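Local coordinates for activator of Hsp90 ATPase homologue 1/2-like C-terminal domain-containing protein (Mycobacterium smegmatis, PDB 3UID) that is probably a toxin of the type II class, resembling the hypoxia-linked Rv2035 of Mycobacterium tuberculosis, with its biochemical activity not established, at residues A[18-23]-A[121-126]; A[26-31]-A[153-158]; A[45-50]-A[65-70]; A[71-76]-A[96-101]. All blocks are in the same frame, centred on the assembly; numbering follows the deposited sequence.

Contact 1. Residues A[18-23]-A[121-126]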
loop_
_atom_site.group_PDB
_atom_site.type_symbol
_atom_site.label_atom_id
_atom_site.label_comp_id
_atom_site.label_asym_id
_atom_site.label_seq_id
_atom_site.Cartn_x
_atom_site.Cartn_y
_atom_site.Cartn_z
ATOM N N THR A 18 0.159 10.559 -3.141
ATOM C CA THR A 18 0.584 10.600 -4.530
ATOM C C THR A 18 2.099 10.465 -4.570
ATOM O O THR A 18 2.804 11.021 -3.722
ATOM C CB THR A 18 0.154 11.921 -5.200
ATOM O OG1 THR A 18 -1.258 12.110 -5.033
ATOM C CG2 THR A 18 0.491 11.914 -6.690
ATOM N N ALA A 19 2.589 9.692 -5.530
ATOM C CA ALA A 19 4.022 9.515 -5.721
ATOM C C ALA A 19 4.358 9.653 -7.183
ATOM O O ALA A 19 3.495 9.478 -8.041
ATOM C CB ALA A 19 4.449 8.137 -5.255
ATOM N N GLU A 20 5.615 9.993 -7.445
ATOM C CA GLU A 20 6.148 9.950 -8.794
ATOM C C GLU A 20 7.342 9.014 -8.837
ATOM O O GLU A 20 8.221 9.064 -7.977
ATOM C CB GLU A 20 6.505 11.353 -9.275
ATOM C CG GLU A 20 5.270 12.187 -9.563
ATOM C CD GLU A 20 5.584 13.633 -9.886
ATOM O OE1 GLU A 20 6.746 13.936 -10.229
ATOM O OE2 GLU A 20 4.658 14.466 -9.795
ATOM N N PHE A 21 7.354 8.132 -9.833
ATOM C CA PHE A 21 8.415 7.131 -9.955
ATOM C C PHE A 21 9.095 7.259 -11.309
ATOM O O PHE A 21 8.422 7.451 -12.321
ATOM C CB PHE A 21 7.828 5.724 -9.853
ATOM C CG PHE A 21 7.199 5.406 -8.519
ATOM C CD1 PHE A 21 7.943 5.482 -7.348
ATOM C CD2 PHE A 21 5.873 5.007 -8.444
ATOM C CE1 PHE A 21 7.365 5.169 -6.118
ATOM C CE2 PHE A 21 5.286 4.690 -7.221
ATOM C CZ PHE A 21 6.033 4.775 -6.060
ATOM N N ALA A 22 10.418 7.128 -11.340
ATOM C CA ALA A 22 11.148 7.248 -12.602
ATOM C C ALA A 22 11.270 5.889 -13.283
ATOM O O ALA A 22 12.366 5.359 -13.463
ATOM C CB ALA A 22 12.517 7.885 -12.382
ATOM N N ALA A 23 10.116 5.327 -13.634
ATOM C CA ALA A 23 10.035 4.063 -14.339
ATOM C C ALA A 23 8.657 3.980 -14.973
ATOM O O ALA A 23 7.727 4.681 -14.552
ATOM C CB ALA A 23 10.264 2.888 -13.366
ATOM N N GLY A 121 7.441 8.409 -17.100
ATOM C CA GLY A 121 7.522 7.781 -15.796
ATOM C C GLY A 121 6.125 7.470 -15.302
ATOM O O GLY A 121 5.200 7.334 -16.111
ATOM N N THR A 122 5.961 7.357 -13.987
ATOM C CA THR A 122 4.675 6.969 -13.425
ATOM C C THR A 122 4.239 7.889 -12.305
ATOM O O THR A 122 5.008 8.163 -11.378
ATOM C CB THR A 122 4.732 5.541 -12.850
ATOM O OG1 THR A 122 5.027 4.626 -13.906
ATOM C CG2 THR A 122 3.398 5.151 -12.201
ATOM N N ARG A 123 3.005 8.367 -12.393
ATOM C CA ARG A 123 2.371 8.943 -11.226
ATOM C C ARG A 123 1.481 7.874 -10.613
ATOM O O ARG A 123 0.642 7.273 -11.308
ATOM C CB ARG A 123 1.535 10.160 -11.598
ATOM C CG ARG A 123 0.663 10.642 -10.443
ATOM C CD ARG A 123 -0.080 11.904 -10.810
ATOM N NE ARG A 123 0.847 13.008 -11.037
ATOM C CZ ARG A 123 0.475 14.227 -11.410
ATOM N NH1 ARG A 123 -0.809 14.500 -11.602
ATOM N NH2 ARG A 123 1.387 15.175 -11.591
ATOM N N ALA A 124 1.677 7.626 -9.327
ATOM C CA ALA A 124 0.869 6.659 -8.595
ATOM C C ALA A 124 -0.010 7.391 -7.609
ATOM O O ALA A 124 0.491 8.201 -6.827
ATOM C CB ALA A 124 1.757 5.688 -7.857
ATOM N N THR A 125 -1.305 7.084 -7.630
ATOM C CA THR A 125 -2.240 7.687 -6.699
ATOM C C THR A 125 -2.877 6.581 -5.879
ATOM O O THR A 125 -3.479 5.660 -6.436
ATOM C CB THR A 125 -3.324 8.485 -7.430
ATOM O OG1 THR A 125 -2.697 9.477 -8.264
ATOM C CG2 THR A 125 -4.237 9.176 -6.433
ATOM N N TYR A 126 -2.705 6.659 -4.565
ATOM C CA TYR A 126 -3.227 5.657 -3.652
ATOM C C TYR A 126 -4.330 6.291 -2.808
ATOM O O TYR A 126 -4.051 7.119 -1.934
ATOM C CB TYR A 126 -2.109 5.173 -2.727
ATOM C CG TYR A 126 -0.825 4.713 -3.414
ATOM C CD1 TYR A 126 -0.618 3.372 -3.711
ATOM C CD2 TYR A 126 0.188 5.617 -3.726
ATOM C CE1 TYR A 126 0.577 2.941 -4.298
ATOM C CE2 TYR A 126 1.386 5.199 -4.322
ATOM C CZ TYR A 126 1.566 3.861 -4.604
ATOM O OH TYR A 126 2.740 3.428 -5.197
HETATM O O HOH W 1 -2.873 12.412 -6.962
#
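The hydroxyl OG1 of T122 donates to the carbonyl O of A23 at 2.8 Å, so a side chain continues the pairing just past the last bridged residues of two antiparallel strands. T122 holds OG1 anti to its carbonyl carbon (chi1 -62°), which turns it toward A23 while the donor sits 24° off the plane of that carbonyl. Before this point the backbones pair regularly: A19 with A124 and F21 with T122 each exchange two backbone hydrogen bonds, and F21 N to T122 O measures 2.8 Å.

The two faces differ in character. On one, F21 CE2 rests 3.7 Å from A124 CB, and the hydroxyl OH of Y126 lies in the plane of the F21 ring, 3.5 Å from CE2; that hydroxyl is hydrogen-bonded to Y32. On the other, a water, doubtfully close to T18 OG1, may link it to T125 OG1, and E20 OE2 makes a long salt bridge of 3.8 Å to R123 NH2, the carboxylate and guanidinium planes 20° apart. An apolar face turned to helices 25-33 and 144-158, backed by a polar one, is the pattern of the curved antiparallel sheet in the Bet v 1-like (SRPBCC) fold.

Contact 2. Residues A[26-31]-A[153-158]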
loop_
_atom_site.group_PDB
_atom_site.type_symbol
_atom_site.label_atom_id
_atom_site.label_comp_id
_atom_site.label_asym_id
_atom_site.label_seq_id
_atom_site.Cartn_x
_atom_site.Cartn_y
_atom_site.Cartn_z
ATOM N N THR A 26 4.249 -0.031 -16.565
ATOM C CA THR A 26 4.358 -1.493 -16.586
ATOM C C THR A 26 5.311 -2.004 -15.515
ATOM O O THR A 26 5.060 -3.044 -14.902
ATOM C CB THR A 26 4.778 -2.031 -17.961
ATOM O OG1 THR A 26 5.967 -1.365 -18.408
ATOM C CG2 THR A 26 3.668 -1.784 -18.965
ATOM N N ARG A 27 6.393 -1.269 -15.279
ATOM C CA ARG A 27 7.344 -1.635 -14.215
ATOM C C ARG A 27 6.747 -1.515 -12.805
ATOM O O ARG A 27 6.898 -2.418 -11.980
ATOM C CB ARG A 27 8.615 -0.782 -14.288
ATOM C CG ARG A 27 9.526 -0.991 -13.051
ATOM C CD ARG A 27 10.134 -2.372 -13.114
ATOM N NE ARG A 27 10.914 -2.726 -11.920
ATOM C CZ ARG A 27 10.437 -3.437 -10.899
ATOM N NH1 ARG A 27 9.180 -3.858 -10.903
ATOM N NH2 ARG A 27 11.215 -3.729 -9.867
ATOM N N ILE A 28 6.089 -0.394 -12.517
ATOM C CA ILE A 28 5.476 -0.182 -11.218
ATOM C C ILE A 28 4.396 -1.226 -10.941
ATOM O O ILE A 28 4.261 -1.705 -9.822
ATOM C CB ILE A 28 4.929 1.252 -11.087
ATOM C CG1 ILE A 28 6.041 2.265 -11.379
ATOM C CG2 ILE A 28 4.372 1.482 -9.694
ATOM C CD1 ILE A 28 7.223 2.195 -10.412
ATOM N N TRP A 29 3.636 -1.597 -11.967
ATOM C CA TRP A 29 2.616 -2.618 -11.797
ATOM C C TRP A 29 3.214 -3.891 -11.188
ATOM O O TRP A 29 2.605 -4.518 -10.324
ATOM C CB TRP A 29 1.944 -2.951 -13.134
ATOM C CG TRP A 29 0.893 -4.003 -12.985
ATOM C CD1 TRP A 29 1.034 -5.350 -13.197
ATOM C CD2 TRP A 29 -0.450 -3.808 -12.545
ATOM N NE1 TRP A 29 -0.151 -5.995 -12.946
ATOM C CE2 TRP A 29 -1.077 -5.073 -12.537
ATOM C CE3 TRP A 29 -1.194 -2.683 -12.175
ATOM C CZ2 TRP A 29 -2.408 -5.239 -12.170
ATOM C CZ3 TRP A 29 -2.515 -2.856 -11.801
ATOM C CH2 TRP A 29 -3.108 -4.118 -11.807
ATOM N N GLN A 30 4.401 -4.262 -11.648
ATOM C CA GLN A 30 5.043 -5.499 -11.207
ATOM C C GLN A 30 5.505 -5.484 -9.752
ATOM O O GLN A 30 5.706 -6.552 -9.150
ATOM C CB GLN A 30 6.205 -5.861 -12.139
ATOM C CG GLN A 30 5.767 -6.215 -13.545
ATOM C CD GLN A 30 4.823 -7.414 -13.602
ATOM O OE1 GLN A 30 4.895 -8.314 -12.758
ATOM N NE2 GLN A 30 3.940 -7.424 -14.582
ATOM N N ILE A 31 5.683 -4.292 -9.189
ATOM C CA ILE A 31 5.944 -4.155 -7.755
ATOM C C ILE A 31 4.813 -4.814 -6.952
ATOM O O ILE A 31 5.058 -5.489 -5.941
ATOM C CB ILE A 31 6.071 -2.671 -7.333
ATOM C CG1 ILE A 31 7.280 -1.987 -8.003
ATOM C CG2 ILE A 31 6.129 -2.533 -5.802
ATOM C CD1 ILE A 31 8.612 -2.421 -7.450
ATOM N N ASN A 153 9.534 5.156 -0.961
ATOM C CA ASN A 153 10.974 5.351 -1.038
ATOM C C ASN A 153 11.713 4.069 -1.388
ATOM O O ASN A 153 12.704 4.114 -2.107
ATOM C CB ASN A 153 11.518 5.962 0.247
ATOM C CG ASN A 153 10.988 7.359 0.475
ATOM O OD1 ASN A 153 10.674 8.080 -0.482
ATOM N ND2 ASN A 153 10.873 7.749 1.741
ATOM N N GLN A 154 11.225 2.930 -0.903
ATOM C CA GLN A 154 11.853 1.658 -1.274
ATOM C C GLN A 154 11.659 1.365 -2.753
ATOM O O GLN A 154 12.562 0.843 -3.407
ATOM C CB GLN A 154 11.363 0.490 -0.407
ATOM C CG GLN A 154 11.860 0.558 1.055
ATOM C CD GLN A 154 13.371 0.632 1.149
ATOM O OE1 GLN A 154 14.081 -0.179 0.556
ATOM N NE2 GLN A 154 13.870 1.624 1.873
ATOM N N ILE A 155 10.485 1.693 -3.284
ATOM C CA ILE A 155 10.254 1.543 -4.719
ATOM C C ILE A 155 11.251 2.405 -5.487
ATOM O O ILE A 155 11.885 1.911 -6.413
ATOM C CB ILE A 155 8.806 1.894 -5.122
ATOM C CG1 ILE A 155 7.842 0.839 -4.579
ATOM C CG2 ILE A 155 8.677 1.985 -6.649
ATOM C CD1 ILE A 155 6.377 1.279 -4.646
ATOM N N ASP A 156 11.419 3.667 -5.088
ATOM C CA ASP A 156 12.431 4.524 -5.719
ATOM C C ASP A 156 13.783 3.802 -5.801
ATOM O O ASP A 156 14.445 3.812 -6.842
ATOM C CB ASP A 156 12.648 5.836 -4.947
ATOM C CG ASP A 156 11.485 6.809 -5.061
ATOM O OD1 ASP A 156 11.317 7.617 -4.123
ATOM O OD2 ASP A 156 10.775 6.799 -6.078
ATOM N N ALA A 157 14.200 3.198 -4.689
ATOM C CA ALA A 157 15.528 2.590 -4.622
ATOM C C ALA A 157 15.682 1.437 -5.601
ATOM O O ALA A 157 16.771 1.219 -6.134
ATOM C CB ALA A 157 15.823 2.122 -3.211
ATOM N N LEU A 158 14.593 0.709 -5.842
ATOM C CA LEU A 158 14.621 -0.431 -6.748
ATOM C C LEU A 158 14.779 -0.019 -8.203
ATOM O O LEU A 158 15.193 -0.826 -9.030
ATOM C CB LEU A 158 13.334 -1.255 -6.653
ATOM C CG LEU A 158 12.995 -1.968 -5.348
ATOM C CD1 LEU A 158 11.817 -2.876 -5.593
ATOM C CD2 LEU A 158 14.175 -2.768 -4.817
#
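I155 lays its branched side chain against I28 and I31. This is helix-to-helix packing within the Bet v 1-like fold, where the long C-terminal helix, here 144-158, lies against the sheet and meets the short helix 25-33 that follows strand 14-21. The axes of the short segments 26-31 and 153-158 come no closer than 11.6 Å and run at 124° to each other, so the backbones keep their distance and side-chain ends bridge the gap.

The branches of I155 divide the work. CG2, anti to the backbone N because chi1 is -69°, meets I28 CD1 at 4.0 Å, and these two side chains cross at about a right angle. The other arm goes to I31: both CG1 and CD1 of I155 approach the CG2 methyl of I31, which therefore rests against two carbons at once. One turn further along helix 144-158, L158 extends its own side chain toward the same isoleucine.

No hydrogen bond joins the two segments; the contact is made by aliphatic carbon, and its three isoleucines are buried. F21 also packs on I28 and I155, while V41 of helix 35-42 touches I31, I155 and L158. The margin is more polar: the guanidinium of R27 passes near L158 but is hydrogen-bonded through NH1 to Q37. The tightest approach is methyl to methyl, I31 CD1 to L158 CD1 at 3.7 Å.

Contact 3. Residues A[45-50]-A[65-70]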
loop_
_atom_site.group_PDB
_atom_site.type_symbol
_atom_site.label_atom_id
_atom_site.label_comp_id
_atom_site.label_asym_id
_atom_site.label_seq_id
_atom_site.Cartn_x
_atom_site.Cartn_y
_atom_site.Cartn_z
ATOM N N PRO A 45 15.389 -3.120 5.722
ATOM C CA PRO A 45 16.080 -3.922 6.742
ATOM C C PRO A 45 15.561 -3.698 8.165
ATOM O O PRO A 45 15.433 -4.668 8.925
ATOM C CB PRO A 45 17.529 -3.441 6.626
ATOM C CG PRO A 45 17.654 -2.997 5.208
ATOM C CD PRO A 45 16.335 -2.357 4.890
ATOM N N SER A 46 15.264 -2.447 8.516
ATOM C CA SER A 46 14.809 -2.121 9.869
ATOM C C SER A 46 13.353 -2.492 10.163
ATOM O O SER A 46 12.973 -2.600 11.325
ATOM C CB SER A 46 15.029 -0.638 10.181
ATOM O OG SER A 46 14.193 0.172 9.383
ATOM N N HIS A 47 12.545 -2.675 9.123
ATOM C CA HIS A 47 11.121 -2.983 9.284
ATOM C C HIS A 47 10.691 -4.131 8.382
ATOM O O HIS A 47 9.991 -3.915 7.379
ATOM C CB HIS A 47 10.272 -1.744 8.976
ATOM C CG HIS A 47 10.424 -0.654 9.989
ATOM N ND1 HIS A 47 11.532 0.163 10.046
ATOM C CD2 HIS A 47 9.624 -0.279 11.014
ATOM C CE1 HIS A 47 11.399 1.010 11.053
ATOM N NE2 HIS A 47 10.251 0.762 11.656
ATOM N N PRO A 48 11.102 -5.358 8.735
ATOM C CA PRO A 48 10.835 -6.543 7.913
ATOM C C PRO A 48 9.354 -6.739 7.633
ATOM O O PRO A 48 8.494 -6.454 8.481
ATOM C CB PRO A 48 11.359 -7.692 8.777
ATOM C CG PRO A 48 12.361 -7.068 9.688
ATOM C CD PRO A 48 11.853 -5.694 9.962
ATOM N N ALA A 49 9.067 -7.242 6.437
ATOM C CA ALA A 49 7.718 -7.578 6.046
ATOM C C ALA A 49 7.733 -8.957 5.409
ATOM O O ALA A 49 8.774 -9.432 4.933
ATOM C CB ALA A 49 7.186 -6.544 5.061
ATOM N N THR A 50 6.575 -9.602 5.422
ATOM C CA THR A 50 6.390 -10.848 4.701
ATOM C C THR A 50 5.073 -10.778 3.938
ATOM O O THR A 50 4.035 -10.434 4.505
ATOM C CB THR A 50 6.321 -12.027 5.669
ATOM O OG1 THR A 50 7.539 -12.104 6.413
ATOM C CG2 THR A 50 6.116 -13.335 4.903
ATOM N N PHE A 65 2.493 -9.576 6.740
ATOM C CA PHE A 65 2.983 -9.058 8.010
ATOM C C PHE A 65 3.834 -7.839 7.725
ATOM O O PHE A 65 4.590 -7.818 6.752
ATOM C CB PHE A 65 3.851 -10.087 8.740
ATOM C CG PHE A 65 3.141 -11.361 9.082
ATOM C CD1 PHE A 65 1.902 -11.334 9.686
ATOM C CD2 PHE A 65 3.724 -12.589 8.800
ATOM C CE1 PHE A 65 1.250 -12.511 10.015
ATOM C CE2 PHE A 65 3.080 -13.772 9.129
ATOM C CZ PHE A 65 1.836 -13.730 9.735
ATOM N N MET A 66 3.724 -6.839 8.593
ATOM C CA MET A 66 4.565 -5.663 8.491
ATOM C C MET A 66 5.106 -5.323 9.864
ATOM O O MET A 66 4.604 -5.809 10.881
ATOM C CB MET A 66 3.785 -4.469 7.943
ATOM C CG MET A 66 3.270 -4.642 6.527
ATOM S SD MET A 66 2.290 -3.218 6.037
ATOM C CE MET A 66 3.490 -1.911 6.217
ATOM N N THR A 67 6.154 -4.509 9.883
ATOM C CA THR A 67 6.699 -3.993 11.130
ATOM C C THR A 67 6.336 -2.516 11.235
ATOM O O THR A 67 6.749 -1.717 10.400
ATOM C CB THR A 67 8.224 -4.108 11.168
ATOM O OG1 THR A 67 8.592 -5.475 11.003
ATOM C CG2 THR A 67 8.761 -3.610 12.500
ATOM N N GLY A 68 5.539 -2.162 12.240
ATOM C CA GLY A 68 5.188 -0.771 12.496
ATOM C C GLY A 68 6.338 0.134 12.905
ATOM O O GLY A 68 7.443 -0.319 13.168
ATOM N N PRO A 69 6.080 1.447 12.958
ATOM C CA PRO A 69 7.120 2.441 13.249
ATOM C C PRO A 69 7.925 2.098 14.501
ATOM O O PRO A 69 9.147 2.241 14.501
ATOM C CB PRO A 69 6.312 3.719 13.484
ATOM C CG PRO A 69 5.107 3.545 12.615
ATOM C CD PRO A 69 4.772 2.074 12.700
ATOM N N ASP A 70 7.242 1.648 15.546
ATOM C CA ASP A 70 7.886 1.338 16.816
ATOM C C ASP A 70 8.396 -0.098 16.916
ATOM O O ASP A 70 8.890 -0.500 17.960
ATOM C CB ASP A 70 6.930 1.626 17.977
ATOM C CG ASP A 70 5.653 0.803 17.894
ATOM O OD1 ASP A 70 5.465 0.078 16.890
ATOM O OD2 ASP A 70 4.832 0.887 18.835
HETATM O O HOH W 2 7.217 -3.582 7.443
#
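Backbone pairing joins T50 and F65, which exchange two hydrogen bonds as an antiparallel hydrogen-bonded pair. The one from F65 N to T50 O is the shorter at 2.8 Å, and F65 O also receives a CA-H...O contact from A49 CA at 3.2 Å.

Side-chain hydrogen bonds take over where regular pairing stops. T67 OG1 donates to P48 O at 2.7 Å, in the carbonyl plane and on a lone pair; the hydroxyl is placed anti to the T67 carbonyl carbon (chi1 -58°), which leaves CG2 to lie against H47 CD2. The imidazole of H47 comes edge-on to the turn that follows, with the carbonyl oxygens of T67, G68 and P69 all near its plane. Its NE2 makes a straight but weak bond to P69 O, 3.4 Å long. At the other ring nitrogen, ND1 shares a hydrogen bond with S46 OG, so the ring is held at both nitrogens, which probably limits its rotation.

Water supplies a further link, accepting from T67 N at 2.8 Å and probably donating to H47 O, though other acceptors compete.

T50 CB packs on F65 CD2; the F65 ring also makes a cation-pi contact with K73 and meets the F100 ring. The whole is an edge-strand arrangement: the loop after helix 35-42 runs into strand 50-54, the outermost strand of the antiparallel sheet on this side.

Contact 4. Residues A[71-76]-A[96-101]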
loop_
_atom_site.group_PDB
_atom_site.type_symbol
_atom_site.label_atom_id
_atom_site.label_comp_id
_atom_site.label_asym_id
_atom_site.label_seq_id
_atom_site.Cartn_x
_atom_site.Cartn_y
_atom_site.Cartn_z
ATOM N N GLY A 71 8.285 -0.872 15.835
ATOM C CA GLY A 71 8.752 -2.248 15.858
ATOM C C GLY A 71 7.664 -3.294 16.043
ATOM O O GLY A 71 7.944 -4.496 15.975
ATOM N N GLU A 72 6.432 -2.857 16.296
ATOM C CA GLU A 72 5.338 -3.811 16.507
ATOM C C GLU A 72 4.974 -4.537 15.216
ATOM O O GLU A 72 4.662 -3.908 14.207
ATOM C CB GLU A 72 4.087 -3.122 17.054
ATOM C CG GLU A 72 4.246 -2.523 18.424
ATOM C CD GLU A 72 2.956 -1.903 18.949
ATOM O OE1 GLU A 72 1.935 -2.620 19.042
ATOM O OE2 GLU A 72 2.964 -0.697 19.261
ATOM N N LYS A 73 4.986 -5.864 15.260
ATOM C CA LYS A 73 4.490 -6.634 14.130
ATOM C C LYS A 73 2.990 -6.466 14.063
ATOM O O LYS A 73 2.294 -6.534 15.076
ATOM C CB LYS A 73 4.826 -8.109 14.295
ATOM C CG LYS A 73 4.534 -8.945 13.042
ATOM C CD LYS A 73 4.908 -10.408 13.267
ATOM C CE LYS A 73 4.958 -11.180 11.962
ATOM N NZ LYS A 73 5.554 -12.537 12.183
ATOM N N TYR A 74 2.482 -6.208 12.871
ATOM C CA TYR A 74 1.049 -6.331 12.680
ATOM C C TYR A 74 0.740 -7.090 11.407
ATOM O O TYR A 74 1.620 -7.358 10.601
ATOM C CB TYR A 74 0.332 -4.980 12.746
ATOM C CG TYR A 74 0.646 -4.051 11.614
ATOM C CD1 TYR A 74 -0.219 -3.924 10.536
ATOM C CD2 TYR A 74 1.806 -3.299 11.622
ATOM C CE1 TYR A 74 0.075 -3.053 9.486
ATOM C CE2 TYR A 74 2.106 -2.442 10.605
ATOM C CZ TYR A 74 1.243 -2.317 9.539
ATOM O OH TYR A 74 1.569 -1.448 8.525
ATOM N N ALA A 75 -0.509 -7.496 11.266
ATOM C CA ALA A 75 -0.908 -8.282 10.126
ATOM C C ALA A 75 -2.079 -7.610 9.443
ATOM O O ALA A 75 -2.823 -6.839 10.045
ATOM C CB ALA A 75 -1.272 -9.692 10.567
ATOM N N GLY A 76 -2.241 -7.903 8.169
ATOM C CA GLY A 76 -3.315 -7.293 7.420
ATOM C C GLY A 76 -3.646 -8.155 6.230
ATOM O O GLY A 76 -2.930 -9.114 5.915
ATOM N N ALA A 96 -5.379 -7.486 11.127
ATOM C CA ALA A 96 -5.567 -8.844 11.636
ATOM C C ALA A 96 -4.480 -9.302 12.608
ATOM O O ALA A 96 -3.445 -8.648 12.762
ATOM C CB ALA A 96 -5.664 -9.834 10.467
ATOM N N ASP A 97 -4.731 -10.441 13.255
ATOM C CA ASP A 97 -3.754 -11.064 14.122
ATOM C C ASP A 97 -2.829 -11.963 13.302
ATOM O O ASP A 97 -2.877 -11.943 12.077
ATOM C CB ASP A 97 -4.434 -11.798 15.296
ATOM C CG ASP A 97 -5.295 -12.981 14.853
ATOM O OD1 ASP A 97 -5.104 -13.484 13.729
ATOM O OD2 ASP A 97 -6.140 -13.426 15.667
ATOM N N GLU A 98 -1.979 -12.725 13.974
ATOM C CA GLU A 98 -0.982 -13.529 13.271
ATOM C C GLU A 98 -1.634 -14.572 12.357
ATOM O O GLU A 98 -1.028 -15.021 11.381
ATOM C CB GLU A 98 -0.059 -14.211 14.283
ATOM C CG GLU A 98 1.166 -14.871 13.659
ATOM C CD GLU A 98 2.334 -13.922 13.479
ATOM O OE1 GLU A 98 2.249 -12.772 13.956
ATOM O OE2 GLU A 98 3.348 -14.329 12.869
ATOM N N ASP A 99 -2.863 -14.963 12.686
ATOM C CA ASP A 99 -3.583 -15.984 11.921
ATOM C C ASP A 99 -4.435 -15.402 10.805
ATOM O O ASP A 99 -5.196 -16.121 10.148
ATOM C CB ASP A 99 -4.484 -16.791 12.858
ATOM C CG ASP A 99 -3.698 -17.550 13.905
ATOM O OD1 ASP A 99 -2.547 -17.954 13.621
ATOM O OD2 ASP A 99 -4.227 -17.735 15.023
ATOM N N PHE A 100 -4.310 -14.094 10.625
ATOM C CA PHE A 100 -5.117 -13.300 9.684
ATOM C C PHE A 100 -6.598 -13.221 10.023
ATOM O O PHE A 100 -7.430 -12.979 9.148
ATOM C CB PHE A 100 -4.864 -13.709 8.225
ATOM C CG PHE A 100 -3.431 -13.561 7.829
ATOM C CD1 PHE A 100 -2.850 -12.310 7.803
ATOM C CD2 PHE A 100 -2.648 -14.670 7.564
ATOM C CE1 PHE A 100 -1.507 -12.157 7.472
ATOM C CE2 PHE A 100 -1.311 -14.523 7.223
ATOM C CZ PHE A 100 -0.743 -13.269 7.195
ATOM N N ASN A 101 -6.916 -13.384 11.303
ATOM C CA ASN A 101 -8.261 -13.106 11.777
ATOM C C ASN A 101 -8.367 -11.659 12.243
ATOM O O ASN A 101 -7.518 -11.186 12.992
ATOM C CB ASN A 101 -8.650 -14.057 12.913
ATOM C CG ASN A 101 -8.577 -15.512 12.498
ATOM O OD1 ASN A 101 -7.962 -16.340 13.174
ATOM N ND2 ASN A 101 -9.165 -15.820 11.353
#
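A75 and A96 form the final antiparallel hydrogen-bonded pair of their strands, and it is lopsided: A96 N to A75 O is 2.8 Å, with the donor lying 53° out of the carbonyl plane, whereas the return bond from A75 N to A96 O is weak at 3.5 Å. The A75 methyl sits close under the start of the turn that follows, its CB 3.2 Å from D97 O, and also meets the F100 ring, whose CE1 lies 3.7 Å from G76 O.

That turn is shaped by D97, one carboxylate oxygen of which takes two backbone N-H groups. D99 N donates to D97 OD1 at 2.9 Å, which makes an Asx turn, and N101 N reaches the same oxygen from the opposite face; a type I turn from D97 to F100 is closed by F100 N to D97 O. The loop is thus folded on itself at the point where the strand ladder ends.

Further out, K73 and E98 form a salt bridge, NZ to OE2 at 2.9 Å, using the syn lone pair of the carboxylate. K73 is fully extended, CG anti to the backbone N (chi1 -171°), while E98 bends at chi2 (86°) to meet it at about a right angle. F65 of the adjoining strand 61-67 touches K73, A75, E98 and F100, so the loop between strands 88-96 and 109-118 reaches over strand 73-84 to the next strand of the sheet.

Contacts 1, 3 and 4 lie on one curved antiparallel sheet, and contact 2 joins helices 25-33 and 144-158, which pack against it. Contacts 1 and 2 touch, their centres 9 Å apart, because the strands of contact 1 turn F21 and T122 onto the helices of contact 2; their segments alternate along the chain, tying the N-terminal region to the C-terminal helix. Contacts 3 and 4 form a second pair, with centres 11 Å apart, joined through neighbouring strands 61-67 and 73-84, and come in series between the segments of the first two. Contact 3 reaches the edge strand 50-54, whereas contact 4 lies on interior strands, about 28 Å from contact 1 between centres, across the chain's centre.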